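Local coordinates for UDP-galactopyranose mutase (Deinococcus radiodurans, PDB 3HDQ), which binds FAD and UDP-galactopyranose and probably catalyses the interconversion of UDP-galactopyranose and UDP-galactofuranose, at residues Ile124-Tyr133 / Thr138-Phe146; Asn173-Gln183 / Asn296-Arg305. All blocks are in the same frame, centred on the assembly; numbering follows the deposited sequence.

Contact 1. Residues Ile124-Tyr133 / Thr138-Phe146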
loop_
_atom_site.group_PDB
_atom_site.type_symbol
_atom_site.label_atom_id
_atom_site.label_comp_id
_atom_site.label_asym_id
_atom_site.label_seq_id
_atom_site.Cartn_x
_atom_site.Cartn_y
_atom_site.Cartn_z
ATOM N N ILE A 124 -26.473 19.538 18.048
ATOM C CA ILE A 124 -27.314 20.715 18.252
ATOM C C ILE A 124 -26.715 21.573 19.363
ATOM O O ILE A 124 -26.397 21.063 20.441
ATOM C CB ILE A 124 -28.758 20.317 18.641
ATOM C CG1 ILE A 124 -29.423 19.537 17.497
ATOM C CG2 ILE A 124 -29.571 21.556 19.048
ATOM C CD1 ILE A 124 -30.844 19.088 17.778
ATOM N N ASN A 125 -26.547 22.867 19.095
ATOM C CA ASN A 125 -26.075 23.799 20.123
ATOM C C ASN A 125 -26.811 25.141 20.108
ATOM O O ASN A 125 -27.782 25.317 19.367
ATOM C CB ASN A 125 -24.558 24.007 20.032
ATOM C CG ASN A 125 -24.143 24.860 18.839
ATOM O OD1 ASN A 125 -24.978 25.469 18.165
ATOM N ND2 ASN A 125 -22.836 24.909 18.581
ATOM N N LEU A 126 -26.331 26.080 20.925
ATOM C CA LEU A 126 -26.888 27.428 21.004
ATOM C C LEU A 126 -27.072 28.057 19.614
ATOM O O LEU A 126 -28.165 28.534 19.280
ATOM C CB LEU A 126 -26.006 28.306 21.913
ATOM C CG LEU A 126 -26.579 29.536 22.637
ATOM C CD1 LEU A 126 -25.830 30.825 22.318
ATOM C CD2 LEU A 126 -28.086 29.697 22.435
ATOM N N ASP A 127 -26.015 28.043 18.803
ATOM C CA ASP A 127 -26.061 28.657 17.474
ATOM C C ASP A 127 -27.036 27.912 16.576
ATOM O O ASP A 127 -27.729 28.526 15.759
ATOM C CB ASP A 127 -24.665 28.684 16.816
ATOM C CG ASP A 127 -23.657 29.509 17.606
ATOM O OD1 ASP A 127 -23.996 30.632 18.021
ATOM O OD2 ASP A 127 -22.516 29.041 17.801
ATOM N N THR A 128 -27.084 26.588 16.716
ATOM C CA THR A 128 -28.026 25.785 15.933
ATOM C C THR A 128 -29.472 26.237 16.165
ATOM O O THR A 128 -30.241 26.427 15.221
ATOM C CB THR A 128 -27.943 24.283 16.273
ATOM O OG1 THR A 128 -26.594 23.822 16.114
ATOM C CG2 THR A 128 -28.853 23.498 15.357
ATOM N N VAL A 129 -29.838 26.384 17.431
ATOM C CA VAL A 129 -31.186 26.816 17.788
ATOM C C VAL A 129 -31.459 28.264 17.331
ATOM O O VAL A 129 -32.455 28.532 16.660
ATOM C CB VAL A 129 -31.424 26.670 19.302
ATOM C CG1 VAL A 129 -32.797 27.216 19.691
ATOM C CG2 VAL A 129 -31.274 25.204 19.713
ATOM N N ASN A 130 -30.573 29.188 17.687
ATOM C CA ASN A 130 -30.739 30.561 17.253
ATOM C C ASN A 130 -30.894 30.664 15.736
ATOM O O ASN A 130 -31.799 31.319 15.246
ATOM C CB ASN A 130 -29.590 31.436 17.769
ATOM C CG ASN A 130 -29.732 31.767 19.258
ATOM O OD1 ASN A 130 -30.828 31.684 19.819
ATOM N ND2 ASN A 130 -28.627 32.141 19.897
ATOM N N ARG A 131 -30.036 29.984 14.988
ATOM C CA ARG A 131 -30.060 30.125 13.546
ATOM C C ARG A 131 -31.296 29.491 12.926
ATOM O O ARG A 131 -31.833 30.004 11.935
ATOM C CB ARG A 131 -28.765 29.591 12.909
ATOM C CG ARG A 131 -27.523 30.439 13.226
ATOM C CD ARG A 131 -26.260 29.877 12.575
ATOM N NE ARG A 131 -26.422 29.800 11.125
ATOM C CZ ARG A 131 -25.715 29.014 10.316
ATOM N NH1 ARG A 131 -24.766 28.208 10.799
ATOM N NH2 ARG A 131 -25.965 29.032 9.012
ATOM N N LEU A 132 -31.753 28.387 13.510
ATOM C CA LEU A 132 -32.878 27.649 12.951
ATOM C C LEU A 132 -34.187 28.421 13.096
ATOM O O LEU A 132 -34.973 28.496 12.152
ATOM C CB LEU A 132 -33.012 26.260 13.598
ATOM C CG LEU A 132 -34.125 25.375 13.008
ATOM C CD1 LEU A 132 -33.795 24.980 11.579
ATOM C CD2 LEU A 132 -34.368 24.132 13.848
ATOM N N TYR A 133 -34.418 28.992 14.278
ATOM C CA TYR A 133 -35.707 29.620 14.592
ATOM C C TYR A 133 -35.665 31.150 14.549
ATOM O O TYR A 133 -36.684 31.815 14.757
ATOM C CB TYR A 133 -36.189 29.188 15.976
ATOM C CG TYR A 133 -36.474 27.712 16.130
ATOM C CD1 TYR A 133 -37.374 27.061 15.284
ATOM C CD2 TYR A 133 -35.872 26.970 17.144
ATOM C CE1 TYR A 133 -37.645 25.700 15.424
ATOM C CE2 TYR A 133 -36.141 25.606 17.290
ATOM C CZ TYR A 133 -37.028 24.986 16.431
ATOM O OH TYR A 133 -37.309 23.656 16.574
ATOM N N THR A 138 -29.315 33.459 24.925
ATOM C CA THR A 138 -28.009 33.233 25.509
ATOM C C THR A 138 -27.970 31.767 25.919
ATOM O O THR A 138 -28.987 31.078 25.861
ATOM C CB THR A 138 -27.829 34.057 26.792
ATOM O OG1 THR A 138 -28.622 33.477 27.835
ATOM C CG2 THR A 138 -28.257 35.510 26.575
ATOM N N SER A 139 -26.804 31.303 26.347
ATOM C CA SER A 139 -26.653 29.949 26.868
ATOM C C SER A 139 -27.553 29.636 28.048
ATOM O O SER A 139 -28.027 28.501 28.192
ATOM C CB SER A 139 -25.203 29.690 27.264
ATOM O OG SER A 139 -24.512 29.290 26.109
ATOM N N PHE A 140 -27.774 30.632 28.898
ATOM C CA PHE A 140 -28.647 30.448 30.054
ATOM C C PHE A 140 -30.108 30.270 29.646
ATOM O O PHE A 140 -30.851 29.518 30.270
ATOM C CB PHE A 140 -28.441 31.583 31.057
ATOM C CG PHE A 140 -26.995 31.790 31.404
ATOM C CD1 PHE A 140 -26.373 30.985 32.344
ATOM C CD2 PHE A 140 -26.235 32.739 30.737
ATOM C CE1 PHE A 140 -25.027 31.153 32.647
ATOM C CE2 PHE A 140 -24.886 32.907 31.031
ATOM C CZ PHE A 140 -24.284 32.116 31.986
ATOM N N GLN A 141 -30.507 30.913 28.560
ATOM C CA GLN A 141 -31.891 30.806 28.125
ATOM C C GLN A 141 -32.188 29.543 27.314
ATOM O O GLN A 141 -33.291 29.002 27.391
ATOM C CB GLN A 141 -32.299 32.041 27.334
ATOM C CG GLN A 141 -32.357 33.291 28.160
ATOM C CD GLN A 141 -32.354 34.523 27.287
ATOM O OE1 GLN A 141 -31.712 34.549 26.234
ATOM N NE2 GLN A 141 -33.074 35.545 27.709
ATOM N N VAL A 142 -31.221 29.074 26.536
ATOM C CA VAL A 142 -31.482 27.915 25.691
ATOM C C VAL A 142 -31.738 26.656 26.535
ATOM O O VAL A 142 -32.499 25.777 26.135
ATOM C CB VAL A 142 -30.378 27.680 24.645
ATOM C CG1 VAL A 142 -29.144 27.069 25.293
ATOM C CG2 VAL A 142 -30.911 26.799 23.515
ATOM N N GLU A 143 -31.128 26.589 27.713
ATOM C CA GLU A 143 -31.425 25.501 28.636
ATOM C C GLU A 143 -32.893 25.537 29.042
ATOM O O GLU A 143 -33.592 24.514 29.034
ATOM C CB GLU A 143 -30.549 25.593 29.875
ATOM C CG GLU A 143 -30.692 24.395 30.779
ATOM C CD GLU A 143 -29.379 23.998 31.406
ATOM O OE1 GLU A 143 -28.808 24.819 32.154
ATOM O OE2 GLU A 143 -28.913 22.867 31.142
ATOM N N GLU A 144 -33.363 26.727 29.387
ATOM C CA GLU A 144 -34.752 26.893 29.787
ATOM C C GLU A 144 -35.651 26.572 28.596
ATOM O O GLU A 144 -36.664 25.882 28.729
ATOM C CB GLU A 144 -34.976 28.311 30.313
ATOM C CG GLU A 144 -33.765 28.834 31.096
ATOM C CD GLU A 144 -34.029 30.139 31.831
ATOM O OE1 GLU A 144 -34.732 30.107 32.870
ATOM O OE2 GLU A 144 -33.513 31.192 31.382
ATOM N N PHE A 145 -35.255 27.056 27.424
ATOM C CA PHE A 145 -35.951 26.730 26.190
ATOM C C PHE A 145 -36.066 25.218 25.991
ATOM O O PHE A 145 -37.158 24.714 25.744
ATOM C CB PHE A 145 -35.251 27.363 24.985
ATOM C CG PHE A 145 -35.847 26.963 23.665
ATOM C CD1 PHE A 145 -36.978 27.594 23.187
ATOM C CD2 PHE A 145 -35.285 25.940 22.916
ATOM C CE1 PHE A 145 -37.536 27.230 21.983
ATOM C CE2 PHE A 145 -35.838 25.567 21.709
ATOM C CZ PHE A 145 -36.963 26.216 21.236
ATOM N N PHE A 146 -34.944 24.503 26.090
ATOM C CA PHE A 146 -34.953 23.035 25.949
ATOM C C PHE A 146 -35.911 22.393 26.963
ATOM O O PHE A 146 -36.722 21.530 26.614
ATOM C CB PHE A 146 -33.545 22.442 26.120
ATOM C CG PHE A 146 -32.662 22.576 24.902
ATOM C CD1 PHE A 146 -33.208 22.615 23.624
ATOM C CD2 PHE A 146 -31.278 22.629 25.035
ATOM C CE1 PHE A 146 -32.394 22.728 22.505
ATOM C CE2 PHE A 146 -30.453 22.732 23.914
ATOM C CZ PHE A 146 -31.017 22.787 22.652
#
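Val129 sets one methyl against Phe145 and the other against Phe146 of the following helix. CG1 stands anti to the backbone N (chi1 176°) and reaches Phe145 CE2 at 4.0 Å, while CG2, on the other branch, meets Phe146 CZ at 3.8 Å. Both rings receive the valine at a slant. Phe146 CZ also takes Ile124 CG2 at 4.1 Å, and Val142 CG2, one turn back in the same helix, lies over a face of the Phe146 ring near its rim. One turn further along the first helix, Tyr133 CE2 approaches Phe145 CZ to 4.1 Å, again obliquely. Near the N-terminal ends of both helices, Leu126 CD2 sits 3.8 Å from Val142 CB and equally near Thr138 O, and Leu126 CG lies beside Ser139. With an alanine here the CG and CD2 contacts go, which is likely to open a gap beside Val142 CB and Thr138 O. Each helix is begun by a capping box. In the first, Asn125 OD1 receives Thr128 N at 2.8 Å, and Asn125 N is bonded back to Thr128 OG1. In the second, Thr138 and Gln141 pair in the same way. The short segments of helices 126-133 and 139-146 cross at 73°, their axes 10.6 Å apart. Helix 159-184 flanks the pair: Phe146 rests on its Val167 and Leu171, and Tyr133 OH is hydrogen-bonded to Asp170. Thr128 OG1 is tied to Pro121 O of strand 118-122, against which Leu132 also packs.

Contact 2. Residues Asn173-Gln183 / Asn296-Arg305; sequences NKFFRGYTRKQ and NYPNDYAYTR. With GDU (galactose-uridine-5'-diphosphate), chain K.
Tyr179 is sandwiched between the uracil of the bound UDP-galactose and Thr304. CG anti to the backbone N (chi1 -172°) carries the ring between the base and Thr304. Its CB touches Pro298 CB at 4.0 Å and, more closely, the base at GDU O2 and N3. CG lies 3.3 Å from GDU N3, where the base spreads over one ring face; CD1 lies by GDU N3 and C4, and CD2 faces GDU C2. Further out, CE1 comes to 3.6 Å from Thr304 O and also meets the amide of Asn296, whose plane is turned 41° from the ring, while CE2 lies by ribose C3D and C2D. Thr304 CG2 lies over the opposite face, and CZ is near Thr304 CB. The OH ends at a water that donates to GDU O1A of the diphosphate. Around the base, Phe175 O accepts from GDU N3 and Asn296 ND2 donates to GDU O4, so both segments read the uracil edge; Arg305 NH1 holds GDU O3B at 2.9 Å. Three residues on, Lys182, bent at chi3, reaches into the loop. There NZ is gripped by three backbone oxygens: Tyr297 O at 2.7 Å, nearly in line with the carbonyl, and Tyr301 O and Tyr303 O from above their carbonyl planes. The loop curls round this ammonium, which probably fixes its shape. At the other end, Asn299 ND2 donates to Lys174 O at 3.0 Å, and Gly178 CA sits 3.3 Å from Pro298 O, where any CB would collide. The loop joins strands 294-296 and 305-308 of the mixed sheet and presses on helix 159-184; Arg305 NE forms a salt bridge with Glu325 of strand 320-336, and Phe175 packs on strand 111-115.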
loop_
_atom_site.group_PDB
_atom_site.type_symbol
_atom_site.label_atom_id
_atom_site.label_comp_id
_atom_site.label_asym_id
_atom_site.label_seq_id
_atom_site.Cartn_x
_atom_site.Cartn_y
_atom_site.Cartn_z
ATOM N N ASN A 173 -37.383 15.714 15.138
ATOM C CA ASN A 173 -37.825 15.418 13.777
ATOM C C ASN A 173 -36.876 16.012 12.741
ATOM O O ASN A 173 -36.727 15.475 11.639
ATOM C CB ASN A 173 -39.237 15.941 13.510
ATOM C CG ASN A 173 -40.309 15.217 14.320
ATOM O OD1 ASN A 173 -40.128 14.087 14.772
ATOM N ND2 ASN A 173 -41.440 15.880 14.498
ATOM N N LYS A 174 -36.234 17.120 13.102
ATOM C CA LYS A 174 -35.405 17.850 12.151
ATOM C C LYS A 174 -33.976 17.328 11.999
ATOM O O LYS A 174 -33.421 17.381 10.904
ATOM C CB LYS A 174 -35.425 19.353 12.458
ATOM C CG LYS A 174 -36.454 20.071 11.617
ATOM C CD LYS A 174 -36.904 21.391 12.193
ATOM C CE LYS A 174 -38.031 21.962 11.320
ATOM N NZ LYS A 174 -39.013 22.763 12.109
ATOM N N PHE A 175 -33.403 16.812 13.085
ATOM C CA PHE A 175 -32.009 16.371 13.083
ATOM C C PHE A 175 -31.818 14.848 13.239
ATOM O O PHE A 175 -30.860 14.291 12.707
ATOM C CB PHE A 175 -31.207 17.115 14.165
ATOM C CG PHE A 175 -31.016 18.583 13.877
ATOM C CD1 PHE A 175 -31.995 19.505 14.209
ATOM C CD2 PHE A 175 -29.852 19.039 13.271
ATOM C CE1 PHE A 175 -31.823 20.849 13.931
ATOM C CE2 PHE A 175 -29.679 20.387 12.992
ATOM C CZ PHE A 175 -30.665 21.289 13.317
ATOM N N PHE A 176 -32.718 14.181 13.967
ATOM C CA PHE A 176 -32.510 12.771 14.314
ATOM C C PHE A 176 -33.404 11.733 13.635
ATOM O O PHE A 176 -32.899 10.722 13.135
ATOM C CB PHE A 176 -32.545 12.573 15.829
ATOM C CG PHE A 176 -31.339 13.111 16.517
ATOM C CD1 PHE A 176 -30.225 12.316 16.700
ATOM C CD2 PHE A 176 -31.305 14.426 16.945
ATOM C CE1 PHE A 176 -29.111 12.816 17.322
ATOM C CE2 PHE A 176 -30.189 14.934 17.565
ATOM C CZ PHE A 176 -29.091 14.133 17.753
ATOM N N ARG A 177 -34.715 11.964 13.625
ATOM C CA ARG A 177 -35.636 10.957 13.110
ATOM C C ARG A 177 -35.293 10.522 11.692
ATOM O O ARG A 177 -35.073 9.334 11.441
ATOM C CB ARG A 177 -37.088 11.422 13.174
ATOM C CG ARG A 177 -38.075 10.302 12.829
ATOM C CD ARG A 177 -39.520 10.742 12.932
ATOM N NE ARG A 177 -39.776 11.930 12.122
ATOM C CZ ARG A 177 -40.976 12.274 11.662
ATOM N NH1 ARG A 177 -42.036 11.510 11.922
ATOM N NH2 ARG A 177 -41.118 13.373 10.929
ATOM N N GLY A 178 -35.255 11.477 10.768
ATOM C CA GLY A 178 -34.970 11.173 9.373
ATOM C C GLY A 178 -33.606 10.517 9.143
ATOM O O GLY A 178 -33.486 9.577 8.357
ATOM N N TYR A 179 -32.578 11.018 9.825
ATOM C CA TYR A 179 -31.221 10.500 9.653
ATOM C C TYR A 179 -31.161 9.042 10.094
ATOM O O TYR A 179 -30.669 8.166 9.362
ATOM C CB TYR A 179 -30.220 11.324 10.469
ATOM C CG TYR A 179 -28.779 10.966 10.196
ATOM C CD1 TYR A 179 -27.998 11.763 9.369
ATOM C CD2 TYR A 179 -28.201 9.821 10.748
ATOM C CE1 TYR A 179 -26.679 11.443 9.100
ATOM C CE2 TYR A 179 -26.882 9.488 10.484
ATOM C CZ TYR A 179 -26.125 10.310 9.662
ATOM O OH TYR A 179 -24.818 10.010 9.391
ATOM N N THR A 180 -31.669 8.810 11.303
ATOM C CA THR A 180 -31.731 7.491 11.903
ATOM C C THR A 180 -32.507 6.494 11.037
ATOM O O THR A 180 -32.002 5.410 10.739
ATOM C CB THR A 180 -32.317 7.570 13.316
ATOM O OG1 THR A 180 -31.566 8.527 14.078
ATOM C CG2 THR A 180 -32.250 6.215 14.005
ATOM N N ARG A 181 -33.709 6.864 10.608
ATOM C CA ARG A 181 -34.497 5.989 9.745
ATOM C C ARG A 181 -33.693 5.605 8.523
ATOM O O ARG A 181 -33.682 4.435 8.118
ATOM C CB ARG A 181 -35.807 6.659 9.312
ATOM C CG ARG A 181 -36.834 6.826 10.443
ATOM C CD ARG A 181 -38.140 7.502 9.975
ATOM N NE ARG A 181 -39.131 7.505 11.048
ATOM C CZ ARG A 181 -40.376 7.963 10.934
ATOM N NH1 ARG A 181 -40.793 8.473 9.785
ATOM N NH2 ARG A 181 -41.205 7.907 11.975
ATOM N N LYS A 182 -33.011 6.591 7.941
ATOM C CA LYS A 182 -32.234 6.360 6.722
ATOM C C LYS A 182 -30.995 5.477 6.985
ATOM O O LYS A 182 -30.745 4.519 6.255
ATOM C CB LYS A 182 -31.850 7.690 6.074
ATOM C CG LYS A 182 -31.285 7.562 4.671
ATOM C CD LYS A 182 -31.337 8.898 3.910
ATOM C CE LYS A 182 -30.471 9.966 4.563
ATOM N NZ LYS A 182 -30.513 11.245 3.795
ATOM N N GLN A 183 -30.255 5.791 8.045
ATOM C CA GLN A 183 -29.049 5.053 8.418
ATOM C C GLN A 183 -29.292 3.591 8.813
ATOM O O GLN A 183 -28.553 2.703 8.390
ATOM C CB GLN A 183 -28.302 5.782 9.547
ATOM C CG GLN A 183 -27.137 4.999 10.170
ATOM C CD GLN A 183 -26.029 4.643 9.174
ATOM O OE1 GLN A 183 -26.068 5.032 8.011
ATOM N NE2 GLN A 183 -25.036 3.907 9.641
ATOM N N ASN A 296 -23.949 16.430 6.955
ATOM C CA ASN A 296 -25.004 15.415 7.140
ATOM C C ASN A 296 -26.306 15.807 6.452
ATOM O O ASN A 296 -26.615 16.990 6.333
ATOM C CB ASN A 296 -25.285 15.139 8.629
ATOM C CG ASN A 296 -24.178 14.342 9.306
ATOM O OD1 ASN A 296 -23.202 13.931 8.667
ATOM N ND2 ASN A 296 -24.320 14.126 10.610
ATOM N N TYR A 297 -27.078 14.811 6.021
ATOM C CA TYR A 297 -28.356 15.057 5.354
ATOM C C TYR A 297 -29.496 14.280 5.999
ATOM O O TYR A 297 -29.888 13.231 5.509
ATOM C CB TYR A 297 -28.260 14.709 3.869
ATOM C CG TYR A 297 -27.411 15.684 3.090
ATOM C CD1 TYR A 297 -26.073 15.419 2.834
ATOM C CD2 TYR A 297 -27.946 16.883 2.618
ATOM C CE1 TYR A 297 -25.289 16.318 2.122
ATOM C CE2 TYR A 297 -27.165 17.788 1.900
ATOM C CZ TYR A 297 -25.841 17.495 1.655
ATOM O OH TYR A 297 -25.060 18.384 0.952
ATOM N N PRO A 298 -30.051 14.808 7.095
ATOM C CA PRO A 298 -31.060 14.058 7.845
ATOM C C PRO A 298 -32.366 13.899 7.080
ATOM O O PRO A 298 -33.105 12.956 7.366
ATOM C CB PRO A 298 -31.313 14.931 9.083
ATOM C CG PRO A 298 -30.241 15.953 9.091
ATOM C CD PRO A 298 -29.806 16.136 7.675
ATOM N N ASN A 299 -32.638 14.799 6.132
ATOM C CA ASN A 299 -33.974 14.931 5.546
ATOM C C ASN A 299 -34.006 14.951 4.020
ATOM O O ASN A 299 -35.041 15.249 3.436
ATOM C CB ASN A 299 -34.641 16.220 6.065
ATOM C CG ASN A 299 -34.662 16.290 7.573
ATOM O OD1 ASN A 299 -34.899 15.282 8.246
ATOM N ND2 ASN A 299 -34.399 17.474 8.119
ATOM N N ASP A 300 -32.878 14.661 3.376
ATOM C CA ASP A 300 -32.773 14.793 1.920
ATOM C C ASP A 300 -31.860 13.740 1.336
ATOM O O ASP A 300 -30.897 13.342 1.979
ATOM C CB ASP A 300 -32.208 16.167 1.551
ATOM C CG ASP A 300 -33.157 17.289 1.880
ATOM O OD1 ASP A 300 -32.957 17.960 2.907
ATOM O OD2 ASP A 300 -34.123 17.489 1.119
ATOM N N TYR A 301 -32.152 13.303 0.114
ATOM C CA TYR A 301 -31.240 12.433 -0.621
ATOM C C TYR A 301 -31.196 11.016 -0.057
ATOM O O TYR A 301 -31.621 10.775 1.074
ATOM C CB TYR A 301 -29.825 13.033 -0.625
ATOM C CG TYR A 301 -29.730 14.379 -1.308
ATOM C CD1 TYR A 301 -30.011 14.502 -2.664
ATOM C CD2 TYR A 301 -29.362 15.523 -0.606
ATOM C CE1 TYR A 301 -29.932 15.721 -3.304
ATOM C CE2 TYR A 301 -29.267 16.764 -1.251
ATOM C CZ TYR A 301 -29.556 16.845 -2.599
ATOM O OH TYR A 301 -29.477 18.036 -3.265
ATOM N N ALA A 302 -30.671 10.083 -0.847
ATOM C CA ALA A 302 -30.560 8.686 -0.410
ATOM C C ALA A 302 -29.337 8.479 0.462
ATOM O O ALA A 302 -29.293 7.540 1.256
ATOM C CB ALA A 302 -30.525 7.746 -1.607
ATOM N N TYR A 303 -28.345 9.359 0.325
ATOM C CA TYR A 303 -27.147 9.276 1.172
ATOM C C TYR A 303 -27.308 9.988 2.509
ATOM O O TYR A 303 -28.069 10.942 2.639
ATOM C CB TYR A 303 -25.889 9.787 0.448
ATOM C CG TYR A 303 -26.077 11.045 -0.378
ATOM C CD1 TYR A 303 -25.967 12.309 0.203
ATOM C CD2 TYR A 303 -26.358 10.967 -1.740
ATOM C CE1 TYR A 303 -26.135 13.459 -0.558
ATOM C CE2 TYR A 303 -26.531 12.113 -2.509
ATOM C CZ TYR A 303 -26.414 13.353 -1.912
ATOM O OH TYR A 303 -26.582 14.488 -2.671
ATOM N N THR A 304 -26.576 9.508 3.505
ATOM C CA THR A 304 -26.604 10.098 4.832
ATOM C C THR A 304 -25.677 11.302 4.930
ATOM O O THR A 304 -25.991 12.260 5.624
ATOM C CB THR A 304 -26.182 9.075 5.902
ATOM O OG1 THR A 304 -25.021 8.368 5.446
ATOM C CG2 THR A 304 -27.312 8.084 6.185
ATOM N N ARG A 305 -24.531 11.241 4.252
ATOM C CA ARG A 305 -23.537 12.305 4.356
ATOM C C ARG A 305 -22.513 12.309 3.216
ATOM O O ARG A 305 -22.371 11.322 2.487
ATOM C CB ARG A 305 -22.822 12.240 5.709
ATOM C CG ARG A 305 -22.197 10.902 6.000
ATOM C CD ARG A 305 -21.506 10.856 7.355
ATOM N NE ARG A 305 -20.993 9.508 7.574
ATOM C CZ ARG A 305 -20.741 8.965 8.759
ATOM N NH1 ARG A 305 -20.938 9.652 9.884
ATOM N NH2 ARG A 305 -20.293 7.718 8.815
HETATM N N1 GDU K . -27.527 10.942 14.245
HETATM C C2 GDU K . -28.382 11.648 13.667
HETATM N N3 GDU K . -28.392 12.707 12.976
HETATM C C4 GDU K . -27.165 13.225 12.790
HETATM C C5 GDU K . -26.015 12.519 13.403
HETATM C C6 GDU K . -26.247 11.392 14.105
HETATM O O2 GDU K . -29.691 11.115 13.815
HETATM O O4 GDU K . -26.999 14.236 12.111
HETATM C C1D GDU K . -27.822 9.731 14.957
HETATM C C2D GDU K . -28.004 8.427 14.144
HETATM O O2D GDU K . -28.847 7.488 14.801
HETATM C C3D GDU K . -26.569 7.952 14.057
HETATM C C4D GDU K . -26.161 8.166 15.513
HETATM O O4D GDU K . -26.817 9.369 15.924
HETATM O O3D GDU K . -26.499 6.592 13.636
HETATM C C5D GDU K . -24.678 8.034 15.825
HETATM O O5D GDU K . -24.068 9.100 15.073
HETATM P PA GDU K . -22.590 8.991 14.480
HETATM O O1A GDU K . -22.166 10.355 14.057
HETATM O O2A GDU K . -21.703 8.522 15.557
HETATM O O3A GDU K . -22.580 8.075 13.182
HETATM P PB GDU K . -21.298 7.273 12.711
HETATM O O1B GDU K . -21.819 6.576 11.510
HETATM O O2B GDU K . -20.780 6.231 13.630
HETATM O O3B GDU K . -20.100 8.214 12.203
HETATM C "C1'" GDU K . -18.692 7.994 11.988
HETATM C "C2'" GDU K . -17.946 8.174 13.326
HETATM C "C3'" GDU K . -18.459 9.506 13.921
HETATM C "C4'" GDU K . -17.932 10.662 13.020
HETATM C "C5'" GDU K . -18.336 10.366 11.548
HETATM C "C6'" GDU K . -17.629 11.285 10.512
HETATM O "O2'" GDU K . -18.128 7.040 14.194
HETATM O "O3'" GDU K . -18.009 9.614 15.291
HETATM O "O4'" GDU K . -16.498 10.727 13.172
HETATM O "O5'" GDU K . -18.244 9.002 11.048
HETATM O "O6'" GDU K . -18.465 12.385 10.081
HETATM O O HOH W 1 -34.401 14.101 10.480
HETATM O O HOH W 2 -23.109 11.222 11.683
HETATM O O HOH W 3 -24.168 6.763 7.608
#

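In the fold
The two contacts are joined through helix 159-184, which flanks contact 1 and forms one side of contact 2. Phe175 carries much of the link: it packs on Ile124 and Thr128 while its backbone oxygen serves the substrate, so contact 1 probably backs the uracil end of the pocket through Phe175. Contact 1 is the more peripheral, centred about 29 Å from the chain centre against about 18 Å for contact 2, though each is only partly buried. Their chemistry differs accordingly: apolar branches and rings knit two helices together in contact 1, whereas in contact 2 a helix meets a loop through a lysine whose ammonium is held by three loop oxygens, waters and shared ligand bonds.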